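Local coordinates for tRNA (Guanosine-2'-O-)-methyltransferase (Aquifex aeolicus, PDB 1ZJR), which catalyses the S-adenosyl-L-methionine-dependent 2'-O methylation of guanosine 18 in a subset of tRNA species, at residues F39-R44 and N156-T161; D47-L52 and I163-A168; D116-T121 and R170-K175. One frame throughout, in Å; residues are numbered along the deposited sequence.

The three contacts line up along helix 157-174, with contact 1 near its start, contact 2 in the middle and contact 3 at its end. Their centres lie about 11 Å apart from contact 1 to 2, about 10 Å from 2 to 3 and about 20 Å from 1 to 3. Contacts 1 and 2 share helix 36-49 as well, whereas contact 3 brings in the loop before strand 121-126. All three first segments, 39-44, 47-52 and 116-121, precede all three second ones, 156-161, 163-168 and 170-175. A single late helix therefore ties together earlier parts of the SPOUT methyltransferase domain beside its parallel sheet. Tyr117 of contact 3 also packs on Ala168 of contact 2.

Contact 1 (F39-R44 and N156-T161); sequences FSAIVR and NVSVAT
Ala41 meets Ser158 through its methyl: CB lies 3.0 Å from Ser158 OG, a tight approach, with both bonds angled to the line between the two atoms. Ser158 OG stands anti to its own backbone N, which swings it out toward the alanine. A water sits beside this pair, donating to Ser158 O at 2.8 Å and also bonded to Ser158 OG; it reaches Ala41 O only weakly. Next along the segment, Ile42 spreads over the opposing helix through several branches. Its CG1 rests on Ser158 CA at 3.9 Å, and because the chain continues extended (chi2 175°), CD1 is carried on to Thr161 OG1 at 4.0 Å and to Val157 CG2 at 4.4 Å. Segments 39-44 and 157-161 run nearly parallel, their axes 13° and 8.9 Å apart, where helices 36-49 and 157-174 lie side by side on one face of the parallel sheet of this knotted SPOUT fold. Ile42 and Thr161 cross at about a right angle, with CG2 of the isoleucine facing CG2 of the threonine. The polar end of Thr161 is occupied within its own helix: OG1 donates to Val157 O at 2.8 Å, and this oxygen receives Thr161 N from the opposite face of its carbonyl plane. Asn156 N-caps the same helix, its OD1 accepting from Val159 N at 3.0 Å in the carbonyl plane, on a lone pair, while its ND2 bonds to Asn38 OD1, just before segment 39-44. Ile42 also touches Val33.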
loop_
_atom_site.group_PDB
_atom_site.type_symbol
_atom_site.label_atom_id
_atom_site.label_comp_id
_atom_site.label_asym_id
_atom_site.label_seq_id
_atom_site.Cartn_x
_atom_site.Cartn_y
_atom_site.Cartn_z
ATOM N N PHE A 39 -10.636 -3.047 3.914
ATOM C CA PHE A 39 -9.871 -3.055 2.673
ATOM C C PHE A 39 -10.053 -1.744 1.897
ATOM O O PHE A 39 -9.081 -1.162 1.410
ATOM C CB PHE A 39 -10.280 -4.225 1.778
ATOM C CG PHE A 39 -9.347 -4.441 0.625
ATOM C CD1 PHE A 39 -8.116 -5.056 0.823
ATOM C CD2 PHE A 39 -9.670 -3.983 -0.647
ATOM C CE1 PHE A 39 -7.218 -5.211 -0.231
ATOM C CE2 PHE A 39 -8.780 -4.131 -1.710
ATOM C CZ PHE A 39 -7.554 -4.744 -1.504
ATOM N N SER A 40 -11.294 -1.274 1.788
ATOM C CA SER A 40 -11.563 -0.033 1.064
ATOM C C SER A 40 -10.878 1.153 1.733
ATOM O O SER A 40 -10.374 2.061 1.062
ATOM C CB SER A 40 -13.075 0.217 0.985
ATOM O OG SER A 40 -13.740 -0.896 0.406
ATOM N N ALA A 41 -10.862 1.149 3.061
ATOM C CA ALA A 41 -10.226 2.223 3.808
ATOM C C ALA A 41 -8.728 2.216 3.519
ATOM O O ALA A 41 -8.107 3.270 3.399
ATOM C CB ALA A 41 -10.480 2.046 5.307
ATOM N N ILE A 42 -8.151 1.024 3.401
ATOM C CA ILE A 42 -6.731 0.892 3.108
ATOM C C ILE A 42 -6.435 1.430 1.709
ATOM O O ILE A 42 -5.405 2.067 1.489
ATOM C CB ILE A 42 -6.279 -0.586 3.222
ATOM C CG1 ILE A 42 -6.242 -0.982 4.703
ATOM C CG2 ILE A 42 -4.901 -0.781 2.566
ATOM C CD1 ILE A 42 -5.934 -2.453 4.962
ATOM N N VAL A 43 -7.339 1.184 0.767
ATOM C CA VAL A 43 -7.144 1.680 -0.591
ATOM C C VAL A 43 -7.120 3.206 -0.546
ATOM O O VAL A 43 -6.259 3.838 -1.166
ATOM C CB VAL A 43 -8.277 1.212 -1.542
ATOM C CG1 VAL A 43 -8.117 1.861 -2.909
ATOM C CG2 VAL A 43 -8.234 -0.299 -1.688
ATOM N N ARG A 44 -8.056 3.792 0.196
ATOM C CA ARG A 44 -8.131 5.248 0.325
ATOM C C ARG A 44 -6.842 5.806 0.927
ATOM O O ARG A 44 -6.335 6.846 0.491
ATOM C CB ARG A 44 -9.320 5.669 1.208
ATOM C CG ARG A 44 -9.617 7.175 1.112
ATOM C CD ARG A 44 -10.449 7.747 2.266
ATOM N NE ARG A 44 -11.756 7.117 2.435
ATOM C CZ ARG A 44 -12.782 7.679 3.075
ATOM N NH1 ARG A 44 -12.667 8.891 3.601
ATOM N NH2 ARG A 44 -13.924 7.019 3.210
ATOM N N ASN A 156 -6.974 -1.796 14.757
ATOM C CA ASN A 156 -7.742 -2.188 13.574
ATOM C C ASN A 156 -6.706 -2.136 12.439
ATOM O O ASN A 156 -5.919 -1.196 12.377
ATOM C CB ASN A 156 -8.875 -1.172 13.341
ATOM C CG ASN A 156 -9.407 -1.192 11.914
ATOM O OD1 ASN A 156 -8.821 -0.592 11.014
ATOM N ND2 ASN A 156 -10.521 -1.889 11.704
ATOM N N VAL A 157 -6.693 -3.135 11.559
ATOM C CA VAL A 157 -5.707 -3.181 10.473
ATOM C C VAL A 157 -5.649 -1.927 9.590
ATOM O O VAL A 157 -4.566 -1.510 9.170
ATOM C CB VAL A 157 -5.922 -4.441 9.576
ATOM C CG1 VAL A 157 -7.255 -4.352 8.854
ATOM C CG2 VAL A 157 -4.771 -4.596 8.576
ATOM N N SER A 158 -6.798 -1.318 9.312
ATOM C CA SER A 158 -6.822 -0.123 8.472
ATOM C C SER A 158 -6.187 1.067 9.197
ATOM O O SER A 158 -5.458 1.871 8.599
ATOM C CB SER A 158 -8.262 0.212 8.074
ATOM O OG SER A 158 -8.305 1.406 7.314
ATOM N N VAL A 159 -6.460 1.178 10.491
ATOM C CA VAL A 159 -5.896 2.268 11.269
ATOM C C VAL A 159 -4.378 2.105 11.356
ATOM O O VAL A 159 -3.637 3.067 11.161
ATOM C CB VAL A 159 -6.501 2.310 12.697
ATOM C CG1 VAL A 159 -5.864 3.437 13.508
ATOM C CG2 VAL A 159 -8.009 2.520 12.612
ATOM N N ALA A 160 -3.918 0.886 11.630
ATOM C CA ALA A 160 -2.481 0.628 11.731
ATOM C C ALA A 160 -1.795 0.940 10.407
ATOM O O ALA A 160 -0.707 1.513 10.378
ATOM C CB ALA A 160 -2.229 -0.837 12.115
ATOM N N THR A 161 -2.434 0.559 9.310
ATOM C CA THR A 161 -1.866 0.806 7.991
ATOM C C THR A 161 -1.686 2.301 7.757
ATOM O O THR A 161 -0.663 2.736 7.226
ATOM C CB THR A 161 -2.761 0.210 6.877
ATOM O OG1 THR A 161 -2.786 -1.218 7.011
ATOM C CG2 THR A 161 -2.216 0.577 5.492
HETATM O O HOH W 1 -6.065 2.583 5.973
#

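Contact 2 (D47-L52 and I163-A168); sequences DAVGVL and IILYEA
Ile164 O accepts from both Glu167 N (3.0 Å) and Ala168 N (3.1 Å), in the helical turn that presents Leu165 and Tyr166 to Val49. The valine divides its methyls between these two. CG1 lies over one face of the Tyr166 ring, 3.5 Å from the centroid and 19° off the normal, a CH-pi contact displaced toward the CE2 side. With CG1 anti to the carbonyl carbon (chi1 -69°), CG2 falls between the backbone N and the carbonyl carbon and turns to Leu165 CD1 at 4.0 Å. Ala48 approaches the same ring at its edge, its CB 3.3 Å from Tyr166 OH. Cut back to an alanine, Val49 would lose both methyls, and the Tyr166 ring, without its CH-pi partner, is likely to shift more freely, with a gap beside Leu165 CD1. Deeper down, Leu165 CD2 touches Val51 CG2 at 4.3 Å, and both side chains also rest on Val28 of strand 26-31. The chain reaches Val51 through a Schellman motif at Gly50, which leaves helical geometry with a positive phi. This is the return of a beta-alpha-beta unit, from helix 36-49 into strand 51-57, packed against the neighbouring helix 157-174 on the sheet of an alpha/beta SPOUT domain.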
loop_
_atom_site.group_PDB
_atom_site.type_symbol
_atom_site.label_atom_id
_atom_site.label_comp_id
_atom_site.label_asym_id
_atom_site.label_seq_id
_atom_site.Cartn_x
_atom_site.Cartn_y
_atom_site.Cartn_z
ATOM N N ASP A 47 -3.929 5.783 -1.560
ATOM C CA ASP A 47 -4.103 6.913 -2.470
ATOM C C ASP A 47 -3.646 8.222 -1.823
ATOM O O ASP A 47 -3.008 9.065 -2.468
ATOM C CB ASP A 47 -5.580 7.009 -2.878
ATOM C CG ASP A 47 -5.930 8.331 -3.534
ATOM O OD1 ASP A 47 -5.436 8.608 -4.653
ATOM O OD2 ASP A 47 -6.706 9.097 -2.921
ATOM N N ALA A 48 -3.963 8.377 -0.541
ATOM C CA ALA A 48 -3.612 9.579 0.212
ATOM C C ALA A 48 -2.118 9.830 0.362
ATOM O O ALA A 48 -1.675 10.977 0.281
ATOM C CB ALA A 48 -4.262 9.533 1.604
ATOM N N VAL A 49 -1.339 8.776 0.595
ATOM C CA VAL A 49 0.098 8.944 0.775
ATOM C C VAL A 49 0.932 8.821 -0.478
ATOM O O VAL A 49 2.148 8.970 -0.421
ATOM C CB VAL A 49 0.674 7.963 1.821
ATOM C CG1 VAL A 49 0.169 8.339 3.200
ATOM C CG2 VAL A 49 0.300 6.524 1.468
ATOM N N GLY A 50 0.292 8.542 -1.608
ATOM C CA GLY A 50 1.043 8.431 -2.841
ATOM C C GLY A 50 1.409 7.023 -3.255
ATOM O O GLY A 50 2.274 6.836 -4.109
ATOM N N VAL A 51 0.772 6.024 -2.653
ATOM C CA VAL A 51 1.070 4.650 -3.027
ATOM C C VAL A 51 0.403 4.378 -4.370
ATOM O O VAL A 51 -0.776 4.694 -4.567
ATOM C CB VAL A 51 0.547 3.640 -1.980
ATOM C CG1 VAL A 51 0.629 2.216 -2.543
ATOM C CG2 VAL A 51 1.388 3.735 -0.709
ATOM N N LEU A 52 1.160 3.787 -5.285
ATOM C CA LEU A 52 0.650 3.479 -6.619
ATOM C C LEU A 52 0.300 2.004 -6.798
ATOM O O LEU A 52 -0.584 1.668 -7.588
ATOM C CB LEU A 52 1.680 3.877 -7.683
ATOM C CG LEU A 52 1.276 3.611 -9.141
ATOM C CD1 LEU A 52 0.084 4.470 -9.516
ATOM C CD2 LEU A 52 2.455 3.911 -10.057
ATOM N N ILE A 163 -1.358 4.647 10.086
ATOM C CA ILE A 163 -0.338 5.154 11.002
ATOM C C ILE A 163 1.059 4.898 10.442
ATOM O O ILE A 163 1.912 5.790 10.422
ATOM C CB ILE A 163 -0.472 4.477 12.385
ATOM C CG1 ILE A 163 -1.770 4.949 13.047
ATOM C CG2 ILE A 163 0.766 4.780 13.260
ATOM C CD1 ILE A 163 -2.224 4.095 14.221
ATOM N N ILE A 164 1.286 3.676 9.976
ATOM C CA ILE A 164 2.587 3.322 9.429
ATOM C C ILE A 164 2.860 4.066 8.129
ATOM O O ILE A 164 3.938 4.632 7.953
ATOM C CB ILE A 164 2.690 1.810 9.189
ATOM C CG1 ILE A 164 2.458 1.068 10.513
ATOM C CG2 ILE A 164 4.074 1.465 8.620
ATOM C CD1 ILE A 164 2.274 -0.446 10.358
ATOM N N LEU A 165 1.891 4.079 7.217
ATOM C CA LEU A 165 2.093 4.779 5.953
ATOM C C LEU A 165 2.339 6.271 6.140
ATOM O O LEU A 165 3.034 6.893 5.333
ATOM C CB LEU A 165 0.905 4.565 5.012
ATOM C CG LEU A 165 0.855 3.185 4.345
ATOM C CD1 LEU A 165 -0.387 3.087 3.469
ATOM C CD2 LEU A 165 2.122 2.978 3.500
ATOM N N TYR A 166 1.777 6.865 7.189
ATOM C CA TYR A 166 2.016 8.290 7.373
ATOM C C TYR A 166 3.360 8.581 8.024
ATOM O O TYR A 166 3.846 9.716 7.983
ATOM C CB TYR A 166 0.841 8.958 8.098
ATOM C CG TYR A 166 -0.097 9.571 7.081
ATOM C CD1 TYR A 166 0.170 10.828 6.521
ATOM C CD2 TYR A 166 -1.182 8.847 6.579
ATOM C CE1 TYR A 166 -0.619 11.341 5.482
ATOM C CE2 TYR A 166 -1.972 9.350 5.545
ATOM C CZ TYR A 166 -1.687 10.592 5.001
ATOM O OH TYR A 166 -2.468 11.075 3.969
ATOM N N GLU A 167 3.975 7.559 8.612
ATOM C CA GLU A 167 5.315 7.749 9.149
ATOM C C GLU A 167 6.186 7.730 7.887
ATOM O O GLU A 167 7.143 8.498 7.754
ATOM C CB GLU A 167 5.713 6.607 10.084
ATOM C CG GLU A 167 7.205 6.573 10.403
ATOM C CD GLU A 167 7.717 7.855 11.044
ATOM O OE1 GLU A 167 8.953 8.027 11.099
ATOM O OE2 GLU A 167 6.894 8.684 11.495
ATOM N N ALA A 168 5.829 6.854 6.945
ATOM C CA ALA A 168 6.556 6.763 5.680
ATOM C C ALA A 168 6.415 8.090 4.928
ATOM O O ALA A 168 7.370 8.582 4.312
ATOM C CB ALA A 168 6.002 5.612 4.830
#

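Contact 3 (D116-T121 and R170-K175); sequences DYTKPT and RQREEK
The irregular loop 116-121 passes close beside the last turn of helix 157-174, bringing the CA atoms of Thr118 and Arg172 to 5.4 Å. Arg172, extended from CG to NE, grips Tyr117 O side-on with two nitrogens, NE at 2.9 Å and NH2 at 3.0 Å, the oxygen lying near the guanidinium plane. Thr118 O lies over one face of that guanidinium, and NH2 has a second partner in Asp25, which probably balances the buried charge. Gln171 OE1 accepts from Tyr117 N at 2.8 Å, the N-H arriving tilted 28° from the amide plane. Gln171 NE2 meets the edge of the tyrosine ring, 3.4 Å from Tyr117 CD1, and bonds to Glu167 OE1 and Val115 O, so both ends of the amide are held and its rotation is fixed. Thr118 OG1 links two charged groups: Lys175 NZ donates to it at 2.9 Å, and it donates at 2.6 Å to the syn lone pair of Asp116 OD1. The same carboxylate oxygen receives Thr118 N on its anti side, closing an Asx turn. Tyr117 reaches back along the helix to Ile164 and Ala168, its hydroxyl bonded to Phe112 O. Beyond Pro120 the loop enters strand 121-126, which lies in the sheet between strands 26-31 and 99-103.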
loop_
_atom_site.group_PDB
_atom_site.type_symbol
_atom_site.label_atom_id
_atom_site.label_comp_id
_atom_site.label_asym_id
_atom_site.label_seq_id
_atom_site.Cartn_x
_atom_site.Cartn_y
_atom_site.Cartn_z
ATOM N N ASP A 116 13.459 2.747 7.870
ATOM C CA ASP A 116 13.698 3.828 6.915
ATOM C C ASP A 116 12.784 3.555 5.719
ATOM O O ASP A 116 13.101 2.726 4.867
ATOM C CB ASP A 116 15.167 3.825 6.469
ATOM C CG ASP A 116 15.464 4.877 5.420
ATOM O OD1 ASP A 116 14.520 5.552 4.952
ATOM O OD2 ASP A 116 16.652 5.028 5.055
ATOM N N TYR A 117 11.650 4.251 5.662
ATOM C CA TYR A 117 10.687 4.050 4.582
ATOM C C TYR A 117 11.002 4.817 3.299
ATOM O O TYR A 117 10.246 4.728 2.334
ATOM C CB TYR A 117 9.269 4.423 5.054
ATOM C CG TYR A 117 8.782 3.607 6.239
ATOM C CD1 TYR A 117 9.017 4.030 7.549
ATOM C CD2 TYR A 117 8.126 2.392 6.049
ATOM C CE1 TYR A 117 8.614 3.256 8.640
ATOM C CE2 TYR A 117 7.716 1.609 7.133
ATOM C CZ TYR A 117 7.966 2.048 8.422
ATOM O OH TYR A 117 7.585 1.273 9.487
ATOM N N THR A 118 12.110 5.555 3.274
ATOM C CA THR A 118 12.467 6.329 2.081
ATOM C C THR A 118 13.132 5.499 0.986
ATOM O O THR A 118 13.253 5.949 -0.153
ATOM C CB THR A 118 13.399 7.519 2.426
ATOM O OG1 THR A 118 14.684 7.028 2.830
ATOM C CG2 THR A 118 12.792 8.355 3.547
ATOM N N LYS A 119 13.573 4.293 1.329
ATOM C CA LYS A 119 14.197 3.407 0.347
ATOM C C LYS A 119 13.099 2.512 -0.231
ATOM O O LYS A 119 12.009 2.440 0.330
ATOM C CB LYS A 119 15.255 2.528 1.021
ATOM C CG LYS A 119 14.697 1.692 2.162
ATOM C CD LYS A 119 15.704 0.688 2.705
ATOM C CE LYS A 119 16.869 1.364 3.397
ATOM N NZ LYS A 119 17.739 0.352 4.065
ATOM N N PRO A 120 13.365 1.833 -1.365
ATOM C CA PRO A 120 12.346 0.950 -1.953
ATOM C C PRO A 120 11.822 0.027 -0.860
ATOM O O PRO A 120 12.583 -0.747 -0.259
ATOM C CB PRO A 120 13.125 0.202 -3.031
ATOM C CG PRO A 120 14.086 1.261 -3.514
ATOM C CD PRO A 120 14.574 1.873 -2.208
ATOM N N THR A 121 10.518 0.105 -0.615
ATOM C CA THR A 121 9.893 -0.668 0.449
ATOM C C THR A 121 8.536 -1.276 0.118
ATOM O O THR A 121 7.717 -0.664 -0.562
ATOM C CB THR A 121 9.658 0.231 1.687
ATOM O OG1 THR A 121 10.905 0.769 2.132
ATOM C CG2 THR A 121 8.995 -0.560 2.826
ATOM N N ARG A 170 5.889 11.071 6.229
ATOM C CA ARG A 170 6.679 12.080 6.928
ATOM C C ARG A 170 8.146 12.005 6.514
ATOM O O ARG A 170 8.762 13.018 6.192
ATOM C CB ARG A 170 6.547 11.881 8.441
ATOM C CG ARG A 170 7.501 12.723 9.273
ATOM C CD ARG A 170 8.243 11.836 10.268
ATOM N NE ARG A 170 9.591 12.329 10.543
ATOM C CZ ARG A 170 10.550 11.602 11.108
ATOM N NH1 ARG A 170 10.312 10.346 11.462
ATOM N NH2 ARG A 170 11.749 12.130 11.318
ATOM N N GLN A 171 8.696 10.798 6.518
ATOM C CA GLN A 171 10.093 10.604 6.148
ATOM C C GLN A 171 10.361 11.023 4.706
ATOM O O GLN A 171 11.309 11.759 4.435
ATOM C CB GLN A 171 10.492 9.145 6.354
ATOM C CG GLN A 171 10.608 8.732 7.814
ATOM C CD GLN A 171 10.999 7.278 7.963
ATOM O OE1 GLN A 171 11.652 6.711 7.087
ATOM N NE2 GLN A 171 10.615 6.670 9.076
ATOM N N ARG A 172 9.517 10.570 3.783
ATOM C CA ARG A 172 9.691 10.916 2.374
ATOM C C ARG A 172 9.477 12.403 2.121
ATOM O O ARG A 172 10.164 13.013 1.292
ATOM C CB ARG A 172 8.748 10.078 1.504
ATOM C CG ARG A 172 9.100 8.598 1.549
ATOM C CD ARG A 172 8.396 7.766 0.478
ATOM N NE ARG A 172 8.996 6.436 0.416
ATOM C CZ ARG A 172 9.334 5.815 -0.712
ATOM N NH1 ARG A 172 9.126 6.398 -1.883
ATOM N NH2 ARG A 172 9.904 4.623 -0.664
ATOM N N GLU A 173 8.526 12.989 2.836
ATOM C CA GLU A 173 8.254 14.409 2.693
ATOM C C GLU A 173 9.505 15.201 3.068
ATOM O O GLU A 173 9.887 16.149 2.378
ATOM C CB GLU A 173 7.093 14.815 3.604
ATOM C CG GLU A 173 6.996 16.309 3.857
ATOM C CD GLU A 173 6.772 17.105 2.591
ATOM O OE1 GLU A 173 6.933 18.343 2.637
ATOM O OE2 GLU A 173 6.427 16.498 1.555
ATOM N N GLU A 174 10.139 14.790 4.161
ATOM C CA GLU A 174 11.337 15.448 4.665
ATOM C C GLU A 174 12.484 15.445 3.659
ATOM O O GLU A 174 13.309 16.361 3.652
ATOM C CB GLU A 174 11.773 14.788 5.977
ATOM C CG GLU A 174 12.918 15.496 6.682
ATOM C CD GLU A 174 12.973 15.178 8.164
ATOM O OE1 GLU A 174 13.937 15.611 8.831
ATOM O OE2 GLU A 174 12.048 14.503 8.665
ATOM N N LYS A 175 12.531 14.423 2.808
ATOM C CA LYS A 175 13.573 14.321 1.791
ATOM C C LYS A 175 13.122 14.906 0.456
ATOM O O LYS A 175 13.814 14.777 -0.555
ATOM C CB LYS A 175 13.987 12.864 1.585
ATOM C CG LYS A 175 14.687 12.241 2.775
ATOM C CD LYS A 175 15.354 10.931 2.381
ATOM C CE LYS A 175 16.044 10.289 3.566
ATOM N NZ LYS A 175 16.767 9.049 3.166
#